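Local coordinates for alginate lyase (Paenibacillus sp. FPU-7, PDB 6KFN), which depolymerises alginate by eliminative cleavage of its glycosidic bonds, probably using the surface of a right-handed parallel beta-helix to receive the polysaccharide, at residues R167-G172 and I194-V199; H103-G108 and I129-H134; A222-N227 and T257-Y262. One frame throughout, in Å; residues are numbered along the deposited sequence. Where two conformers were deposited one is given.

Contacts 1 and 2 lie along one wall of the beta-helix, each joining two successive parallel strands; contact 3 begins on that wall and turns the corner onto strand 260-262. Contact 2 comes first along the chain, then contact 1, then contact 3. The centre of contact 1 is about 10 Å from the centre of each of the others, and the centres of contacts 2 and 3 are about 19 Å apart. Strand 169-171 continues contact 2, with Val169 O 2.9 Å from Ile130 N in a probable hydrogen bond. Strand 194-196 leads on to contact 3, where one conformer of Glu196 forms a salt bridge of 2.9 Å from OE1 to Arg225 NH2. The side chain of Ile170 lies about 13 Å from a bound sodium ion.

Contact 1: residues R167-G172 and I194-V199; sequences RNVISG and IVENSV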
loop_
_atom_site.group_PDB
_atom_site.type_symbol
_atom_site.label_atom_id
_atom_site.label_comp_id
_atom_site.label_asym_id
_atom_site.label_seq_id
_atom_site.Cartn_x
_atom_site.Cartn_y
_atom_site.Cartn_z
ATOM N N ARG A 167 6.015 -5.309 10.060
ATOM C CA ARG A 167 5.831 -6.636 9.497
ATOM C C ARG A 167 4.646 -6.709 8.538
ATOM O O ARG A 167 4.032 -7.755 8.373
ATOM C CB ARG A 167 5.750 -7.730 10.589
ATOM C CG ARG A 167 6.974 -7.757 11.491
ATOM C CD ARG A 167 6.781 -8.746 12.677
ATOM N NE ARG A 167 5.660 -8.384 13.512
ATOM C CZ ARG A 167 5.602 -7.380 14.370
ATOM N NH1 ARG A 167 6.707 -6.754 14.757
ATOM N NH2 ARG A 167 4.447 -7.007 14.874
ATOM N N ASN A 168 4.348 -5.597 7.867
ATOM C CA ASN A 168 3.319 -5.606 6.843
ATOM C C ASN A 168 3.902 -6.095 5.530
ATOM O O ASN A 168 5.049 -5.831 5.195
ATOM C CB ASN A 168 2.710 -4.207 6.696
ATOM C CG ASN A 168 1.990 -3.799 7.957
ATOM O OD1 ASN A 168 1.060 -4.494 8.388
ATOM N ND2 ASN A 168 2.380 -2.676 8.555
ATOM N N VAL A 169 3.074 -6.855 4.801
ATOM C CA VAL A 169 3.470 -7.538 3.586
ATOM C C VAL A 169 2.653 -7.034 2.411
ATOM O O VAL A 169 1.423 -6.965 2.483
ATOM C CB VAL A 169 3.331 -9.057 3.745
ATOM C CG1 VAL A 169 3.682 -9.787 2.461
ATOM C CG2 VAL A 169 4.190 -9.566 4.920
ATOM N N ILE A 170 3.347 -6.744 1.315
ATOM C CA ILE A 170 2.789 -6.329 0.051
ATOM C C ILE A 170 3.245 -7.380 -0.955
ATOM O O ILE A 170 4.448 -7.495 -1.200
ATOM C CB ILE A 170 3.298 -4.928 -0.332
ATOM C CG1 ILE A 170 2.851 -3.872 0.720
ATOM C CG2 ILE A 170 2.874 -4.562 -1.749
ATOM C CD1 ILE A 170 3.704 -2.711 0.859
ATOM N N SER A 171 2.318 -8.211 -1.464
ATOM C CA SER A 171 2.691 -9.415 -2.201
ATOM C C SER A 171 1.858 -9.574 -3.450
ATOM O O SER A 171 0.639 -9.674 -3.380
ATOM C CB SER A 171 2.519 -10.639 -1.302
ATOM O OG SER A 171 2.887 -11.798 -1.951
ATOM N N GLY A 172 2.495 -9.605 -4.621
ATOM C CA GLY A 172 1.734 -9.819 -5.836
ATOM C C GLY A 172 0.789 -8.682 -6.160
ATOM O O GLY A 172 -0.340 -8.918 -6.615
ATOM N N ILE A 194 7.722 -6.083 3.943
ATOM C CA ILE A 194 8.083 -6.928 2.810
ATOM C C ILE A 194 7.322 -6.440 1.588
ATOM O O ILE A 194 6.105 -6.263 1.642
ATOM C CB ILE A 194 7.750 -8.413 3.091
ATOM C CG1 ILE A 194 8.498 -8.922 4.307
ATOM C CG2 ILE A 194 8.019 -9.267 1.817
ATOM C CD1 ILE A 194 8.226 -10.357 4.662
ATOM N N VAL A 195 8.049 -6.271 0.469
ATOM C CA VAL A 195 7.443 -5.984 -0.826
ATOM C C VAL A 195 7.958 -7.069 -1.774
ATOM O O VAL A 195 9.167 -7.124 -2.029
ATOM C CB VAL A 195 7.842 -4.615 -1.375
ATOM C CG1 VAL A 195 7.158 -4.399 -2.719
ATOM C CG2 VAL A 195 7.474 -3.509 -0.367
ATOM N N GLU A 196 7.062 -7.920 -2.258
ATOM C CA GLU A 196 7.502 -9.076 -3.040
ATOM C C GLU A 196 6.579 -9.304 -4.211
ATOM O O GLU A 196 5.362 -9.062 -4.150
ATOM C CB GLU A 196 7.568 -10.368 -2.187
ATOM C CG GLU A 196 6.197 -10.784 -1.651
ATOM C CD GLU A 196 6.207 -12.088 -0.873
ATOM O OE1 GLU A 196 7.312 -12.504 -0.445
ATOM O OE2 GLU A 196 5.102 -12.649 -0.652
ATOM N N ASN A 197 7.150 -9.837 -5.292
ATOM C CA ASN A 197 6.384 -10.378 -6.414
ATOM C C ASN A 197 5.432 -9.359 -7.040
ATOM O O ASN A 197 4.383 -9.748 -7.573
ATOM C CB ASN A 197 5.620 -11.644 -6.010
ATOM C CG ASN A 197 6.503 -12.666 -5.355
ATOM O OD1 ASN A 197 7.622 -12.837 -5.705
ATOM N ND2 ASN A 197 5.946 -13.382 -4.387
ATOM N N SER A 198 5.786 -8.090 -6.980
ATOM C CA SER A 198 4.908 -7.010 -7.380
ATOM C C SER A 198 5.417 -6.360 -8.677
ATOM O O SER A 198 6.538 -6.599 -9.112
ATOM C CB SER A 198 4.753 -6.012 -6.233
ATOM O OG SER A 198 4.057 -6.637 -5.139
ATOM N N VAL A 199 4.541 -5.553 -9.286
ATOM C CA VAL A 199 4.823 -4.927 -10.567
ATOM C C VAL A 199 4.492 -3.448 -10.454
ATOM O O VAL A 199 3.374 -3.085 -10.066
ATOM C CB VAL A 199 4.041 -5.568 -11.724
ATOM C CG1 VAL A 199 4.395 -4.863 -13.051
ATOM C CG2 VAL A 199 4.338 -7.051 -11.806
HETATM O O HOH W 1 2.924 -13.099 -4.371
#
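Ser171 and Glu196 are paired on neighbouring parallel strands, and their side chains meet on the same face. The serine hydroxyl lies opposite the backbone N (chi1 -179°). In one of the two conformers of Glu196 it donates over 2.7 Å to Glu196 OE2, which receives it on its anti lone pair. That conformer has CG between the backbone N and the carbonyl carbon (chi1 63°) and an extended chain beyond; its OE1 faces Arg225. A water donates to Ser171 OG at 2.7 Å and accepts from Asn197 ND2 at 3.0 Å, drawing the turn residue into the polar group. Earlier on this face Val169 and Ile194 lie side by side, CG2 of the valine 4.1 Å from CD1 of the isoleucine in one of its two conformers. On the buried face Ile170 CD1 lies 4.0 Å from Val195 CG2, branched residues suited both to strand geometry and to a buried, apolar interior. The backbones bond regularly, Ile194 N to Asn168 O and Glu196 N to Ile170 O among them. Glu196 O takes Gly172 N and also, from above its carbonyl plane, Ser198 OG at 2.9 Å. Gly172 has a positive phi (66°), which glycine accepts readily. Strands 129-131 and 223-230 flank the pair within the wall, while strand 184-186 presents Ile184 to both Ile170 and Val195 from across the interior.

Contact 2: residues H103-G108 and I129-H134; sequences HVQMDG and IIRNSH
Ile129 crosses Gln105 at an angle on one face, its CG2 3.8 Å from Gln105 CG. Its backbone N donates to Val104 O and its O accepts from Met106 N. Ile130 turns to the buried face, where its CG1 lies 3.9 Å from Met106 CB. The bend at chi3 of the methionine brings Met106 CE to 3.7 Å from Ile129 O and near Ile130 CB; flexible methionine fits against the stiffer branched chain. Arg131 returns to the first face. With chi3 bent to 89°, it brings its guanidinium to two acceptors. NH1 forms a salt bridge of 3.0 Å with Asp107 OD2, met from above the carboxylate plane, and NH2 donates in the guanidinium plane to Gln105 OE1 at 3.3 Å. Gln105 NE2 is bonded to Asn83. Asn132, in the turn, gives its ND2 to Asp107 OD1 at 3.2 Å on the syn side, so both aspartate oxygens are engaged. Ser133 OG folds back to Arg131 O at 2.8 Å, and Gly108 N shares that acceptor. In-register parallel strands of successive coils, here with Met106 and Ile130 inward and a mostly polar outer face that also carries Ile129, are the hallmark of the right-handed parallel beta-helix of the pectate lyase-like superfamily.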
loop_
_atom_site.group_PDB
_atom_site.type_symbol
_atom_site.label_atom_id
_atom_site.label_comp_id
_atom_site.label_asym_id
_atom_site.label_seq_id
_atom_site.Cartn_x
_atom_site.Cartn_y
_atom_site.Cartn_z
ATOM N N HIS A 103 -3.251 -8.113 11.561
ATOM C CA HIS A 103 -3.660 -9.384 10.978
ATOM C C HIS A 103 -4.849 -9.227 10.028
ATOM O O HIS A 103 -5.682 -10.120 9.903
ATOM C CB HIS A 103 -3.944 -10.464 12.030
ATOM C CG HIS A 103 -2.751 -10.774 12.858
ATOM N ND1 HIS A 103 -1.727 -11.561 12.405
ATOM C CD2 HIS A 103 -2.422 -10.411 14.118
ATOM C CE1 HIS A 103 -0.815 -11.675 13.344
ATOM N NE2 HIS A 103 -1.203 -10.987 14.393
ATOM N N VAL A 104 -4.874 -8.100 9.305
ATOM C CA VAL A 104 -5.849 -7.864 8.245
ATOM C C VAL A 104 -5.273 -8.409 6.951
ATOM O O VAL A 104 -4.106 -8.189 6.633
ATOM C CB VAL A 104 -6.136 -6.358 8.137
ATOM C CG1 VAL A 104 -7.033 -6.040 6.955
ATOM C CG2 VAL A 104 -6.735 -5.813 9.433
ATOM N N GLN A 105 -6.104 -9.144 6.201
ATOM C CA GLN A 105 -5.730 -9.678 4.897
ATOM C C GLN A 105 -6.584 -9.028 3.818
ATOM O O GLN A 105 -7.799 -9.223 3.789
ATOM C CB GLN A 105 -5.923 -11.184 4.866
ATOM C CG GLN A 105 -5.120 -11.936 5.875
ATOM C CD GLN A 105 -5.194 -13.418 5.667
ATOM O OE1 GLN A 105 -4.286 -14.009 5.147
ATOM N NE2 GLN A 105 -6.314 -14.010 5.944
ATOM N N MET A 106 -5.943 -8.264 2.962
ATOM C CA MET A 106 -6.567 -7.623 1.807
ATOM C C MET A 106 -6.154 -8.419 0.559
ATOM O O MET A 106 -4.960 -8.626 0.348
ATOM C CB MET A 106 -6.086 -6.180 1.706
ATOM C CG MET A 106 -6.673 -5.301 2.776
ATOM S SD MET A 106 -5.850 -3.728 3.000
ATOM C CE MET A 106 -4.465 -4.294 4.016
ATOM N N ASP A 107 -7.126 -8.868 -0.235
ATOM C CA ASP A 107 -6.820 -9.784 -1.329
ATOM C C ASP A 107 -7.786 -9.513 -2.477
ATOM O O ASP A 107 -8.990 -9.446 -2.263
ATOM C CB ASP A 107 -6.955 -11.221 -0.793
ATOM C CG ASP A 107 -6.395 -12.306 -1.680
ATOM O OD1 ASP A 107 -6.101 -12.073 -2.849
ATOM O OD2 ASP A 107 -6.149 -13.413 -1.108
ATOM N N GLY A 108 -7.265 -9.358 -3.696
ATOM C CA GLY A 108 -8.133 -9.231 -4.850
ATOM C C GLY A 108 -8.798 -7.881 -4.940
ATOM O O GLY A 108 -9.904 -7.784 -5.490
ATOM N N ILE A 129 -1.436 -7.972 5.476
ATOM C CA ILE A 129 -1.008 -8.272 4.113
ATOM C C ILE A 129 -1.990 -7.659 3.131
ATOM O O ILE A 129 -3.193 -7.719 3.340
ATOM C CB ILE A 129 -0.821 -9.779 3.873
ATOM C CG1 ILE A 129 -0.248 -10.060 2.472
ATOM C CG2 ILE A 129 -2.067 -10.566 4.153
ATOM C CD1 ILE A 129 0.372 -11.410 2.342
ATOM N N ILE A 130 -1.456 -7.109 2.060
ATOM C CA ILE A 130 -2.213 -6.827 0.856
ATOM C C ILE A 130 -1.586 -7.628 -0.270
ATOM O O ILE A 130 -0.381 -7.539 -0.521
ATOM C CB ILE A 130 -2.348 -5.325 0.546
ATOM C CG1 ILE A 130 -3.198 -5.138 -0.713
ATOM C CG2 ILE A 130 -1.017 -4.599 0.457
ATOM C CD1 ILE A 130 -3.706 -3.731 -0.927
ATOM N N ARG A 131 -2.422 -8.432 -0.944
ATOM C CA ARG A 131 -1.949 -9.315 -1.978
ATOM C C ARG A 131 -2.895 -9.289 -3.167
ATOM O O ARG A 131 -4.092 -9.004 -3.043
ATOM C CB ARG A 131 -1.740 -10.724 -1.462
ATOM C CG ARG A 131 -2.969 -11.435 -1.027
ATOM C CD ARG A 131 -2.732 -12.935 -1.016
ATOM N NE ARG A 131 -2.219 -13.356 0.258
ATOM C CZ ARG A 131 -2.995 -13.590 1.300
ATOM N NH1 ARG A 131 -4.284 -13.415 1.205
ATOM N NH2 ARG A 131 -2.465 -13.961 2.435
ATOM N N ASN A 132 -2.353 -9.617 -4.331
ATOM C CA ASN A 132 -3.170 -9.900 -5.516
ATOM C C ASN A 132 -4.161 -8.757 -5.778
ATOM O O ASN A 132 -5.348 -8.975 -5.986
ATOM C CB ASN A 132 -3.925 -11.221 -5.371
ATOM C CG ASN A 132 -3.024 -12.368 -5.058
ATOM O OD1 ASN A 132 -1.892 -12.423 -5.542
ATOM N ND2 ASN A 132 -3.510 -13.307 -4.242
ATOM N N SER A 133 -3.646 -7.527 -5.757
ATOM C CA SER A 133 -4.464 -6.333 -5.844
ATOM C C SER A 133 -3.828 -5.357 -6.829
ATOM O O SER A 133 -2.657 -5.469 -7.140
ATOM C CB SER A 133 -4.597 -5.669 -4.452
ATOM O OG SER A 133 -5.323 -6.510 -3.548
ATOM N N HIS A 134 -4.620 -4.378 -7.275
ATOM C CA HIS A 134 -4.166 -3.339 -8.200
ATOM C C HIS A 134 -4.561 -1.997 -7.632
ATOM O O HIS A 134 -5.749 -1.763 -7.372
ATOM C CB HIS A 134 -4.794 -3.547 -9.576
ATOM C CG HIS A 134 -4.296 -2.598 -10.641
ATOM N ND1 HIS A 134 -4.972 -2.435 -11.826
ATOM C CD2 HIS A 134 -3.220 -1.790 -10.710
ATOM C CE1 HIS A 134 -4.307 -1.576 -12.583
ATOM N NE2 HIS A 134 -3.243 -1.160 -11.924
#

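Contact 3: residues A222-N227 and T257-Y262; sequences AVIRNN and TGNTVY
Ile224 and Asn259 meet where strand 223-230 passes the turn of the next coil. Ile224 O accepts two hydrogen bonds: one from Thr257 N, and one from Asn259 ND2 at 3.0 Å, nearly straight at 170°, although this donor comes from above the carbonyl plane. The amide thus serves a buried main-chain oxygen, while Ile224 CG2 rests 3.9 Å from Asn259 OD1. Arg225 and Thr257 form a parallel beta bridge, and Arg225 CB lies 3.6 Å from Thr257 OG1; the chain then extends away from this contact, so its aliphatic base packs here while its guanidinium pairs with Glu196 of the preceding strand. Asn226 has a positive phi, a conformation asparagine tolerates better than most residues. Its N donates to Thr257 O at 2.9 Å, and a water bridges its OD1 to Thr257 OG1, donating to the amide oxygen. Asn226 OD1 stands 3.6 Å from Gly258 CA, where a beta carbon would run into it; glycine suits this place, and the positive phi (68°) as well. Asn227 comes next, side by side with Asn259, the amide planes only 12° apart. Both its N and its ND2 donate to Asn259 OD1 at 3.0 Å, the ND2 bond lying in the carbonyl plane of the acceptor. At the end of the turn Asn227 O receives Thr260 N at 2.9 Å, carrying the pairing onto strand 260-262. Asn227 also uses ND2 toward Val195 O and OD1 toward Ser198 N, and Asn259 N is bonded to Asn284 OD1. Asparagines thus recur at equivalent turns, hydrogen-bonded from one coil to the next, as in other parallel beta-helices, between strand 194-196 and strand 278-287, while Ile224 packs inward on Ile215 of strand 215-217.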
loop_
_atom_site.group_PDB
_atom_site.type_symbol
_atom_site.label_atom_id
_atom_site.label_comp_id
_atom_site.label_asym_id
_atom_site.label_seq_id
_atom_site.Cartn_x
_atom_site.Cartn_y
_atom_site.Cartn_z
ATOM N N ALA A 222 13.534 -3.658 5.787
ATOM C CA ALA A 222 12.651 -3.853 4.647
ATOM C C ALA A 222 13.253 -4.901 3.728
ATOM O O ALA A 222 14.465 -4.979 3.549
ATOM C CB ALA A 222 12.459 -2.541 3.898
ATOM N N VAL A 223 12.398 -5.732 3.138
ATOM C CA VAL A 223 12.799 -6.749 2.180
ATOM C C VAL A 223 12.033 -6.488 0.898
ATOM O O VAL A 223 10.815 -6.609 0.878
ATOM C CB VAL A 223 12.542 -8.163 2.713
ATOM C CG1 VAL A 223 12.880 -9.204 1.659
ATOM C CG2 VAL A 223 13.357 -8.405 3.983
ATOM N N ILE A 224 12.769 -6.150 -0.156
ATOM C CA ILE A 224 12.237 -5.774 -1.451
ATOM C C ILE A 224 12.732 -6.859 -2.411
ATOM O O ILE A 224 13.908 -6.820 -2.815
ATOM C CB ILE A 224 12.703 -4.370 -1.866
ATOM C CG1 ILE A 224 12.492 -3.344 -0.734
ATOM C CG2 ILE A 224 12.126 -3.993 -3.211
ATOM C CD1 ILE A 224 11.081 -3.146 -0.268
ATOM N N ARG A 225 11.888 -7.829 -2.724
ATOM C CA ARG A 225 12.337 -9.008 -3.440
ATOM C C ARG A 225 11.425 -9.384 -4.605
ATOM O O ARG A 225 10.206 -9.393 -4.516
ATOM C CB ARG A 225 12.487 -10.223 -2.484
ATOM C CG ARG A 225 11.250 -10.661 -1.796
ATOM C CD ARG A 225 11.522 -11.816 -0.850
ATOM N NE ARG A 225 10.325 -12.220 -0.103
ATOM C CZ ARG A 225 10.312 -12.657 1.131
ATOM N NH1 ARG A 225 11.434 -12.787 1.819
ATOM N NH2 ARG A 225 9.160 -12.944 1.682
ATOM N N ASN A 226 12.070 -9.731 -5.722
ATOM C CA ASN A 226 11.374 -10.380 -6.834
ATOM C C ASN A 226 10.274 -9.497 -7.420
ATOM O O ASN A 226 9.235 -10.011 -7.862
ATOM C CB ASN A 226 10.850 -11.753 -6.421
ATOM C CG ASN A 226 11.973 -12.587 -5.851
ATOM O OD1 ASN A 226 13.118 -12.531 -6.316
ATOM N ND2 ASN A 226 11.711 -13.237 -4.703
ATOM N N ASN A 227 10.521 -8.200 -7.500
ATOM C CA ASN A 227 9.590 -7.241 -8.093
ATOM C C ASN A 227 10.091 -6.830 -9.479
ATOM O O ASN A 227 11.265 -6.964 -9.784
ATOM C CB ASN A 227 9.452 -6.008 -7.229
ATOM C CG ASN A 227 9.027 -6.365 -5.812
ATOM O OD1 ASN A 227 7.915 -6.801 -5.575
ATOM N ND2 ASN A 227 9.936 -6.172 -4.850
ATOM N N THR A 257 16.633 -7.924 -3.420
ATOM C CA THR A 257 17.085 -9.117 -4.114
ATOM C C THR A 257 16.140 -9.484 -5.234
ATOM O O THR A 257 14.925 -9.438 -5.104
ATOM C CB THR A 257 17.302 -10.312 -3.201
ATOM O OG1 THR A 257 16.098 -10.603 -2.558
ATOM C CG2 THR A 257 18.363 -10.034 -2.183
ATOM N N GLY A 258 16.718 -9.918 -6.360
ATOM C CA GLY A 258 15.926 -10.533 -7.403
ATOM C C GLY A 258 14.969 -9.603 -8.124
ATOM O O GLY A 258 14.025 -10.114 -8.739
ATOM N N ASN A 259 15.170 -8.301 -8.066
ATOM C CA ASN A 259 14.277 -7.358 -8.730
ATOM C C ASN A 259 14.775 -7.123 -10.161
ATOM O O ASN A 259 15.968 -7.214 -10.414
ATOM C CB ASN A 259 14.247 -6.018 -7.981
ATOM C CG ASN A 259 13.773 -6.189 -6.555
ATOM O OD1 ASN A 259 12.592 -6.391 -6.304
ATOM N ND2 ASN A 259 14.702 -6.125 -5.606
ATOM N N THR A 260 13.865 -6.780 -11.059
ATOM C CA THR A 260 14.189 -6.421 -12.420
ATOM C C THR A 260 13.593 -5.060 -12.704
ATOM O O THR A 260 12.390 -4.858 -12.480
ATOM C CB THR A 260 13.649 -7.455 -13.403
ATOM O OG1 THR A 260 14.236 -8.717 -13.113
ATOM C CG2 THR A 260 14.006 -7.055 -14.835
ATOM N N VAL A 261 14.416 -4.136 -13.163
ATOM C CA VAL A 261 13.963 -2.792 -13.439
ATOM C C VAL A 261 14.368 -2.355 -14.826
ATOM O O VAL A 261 15.501 -2.545 -15.270
ATOM C CB VAL A 261 14.420 -1.805 -12.338
ATOM C CG1 VAL A 261 13.760 -2.147 -10.994
ATOM C CG2 VAL A 261 15.938 -1.754 -12.181
ATOM N N TYR A 262 13.410 -1.703 -15.494
ATOM C CA TYR A 262 13.533 -1.204 -16.855
ATOM C C TYR A 262 13.542 0.308 -16.754
ATOM O O TYR A 262 12.486 0.945 -16.582
ATOM C CB TYR A 262 12.374 -1.730 -17.723
ATOM C CG TYR A 262 12.339 -3.217 -17.844
ATOM C CD1 TYR A 262 13.069 -3.879 -18.829
ATOM C CD2 TYR A 262 11.613 -4.000 -16.949
ATOM C CE1 TYR A 262 13.094 -5.248 -18.914
ATOM C CE2 TYR A 262 11.628 -5.364 -17.015
ATOM C CZ TYR A 262 12.362 -6.013 -18.014
ATOM O OH TYR A 262 12.407 -7.371 -18.109
HETATM O O HOH W 2 15.129 -12.572 -4.276
#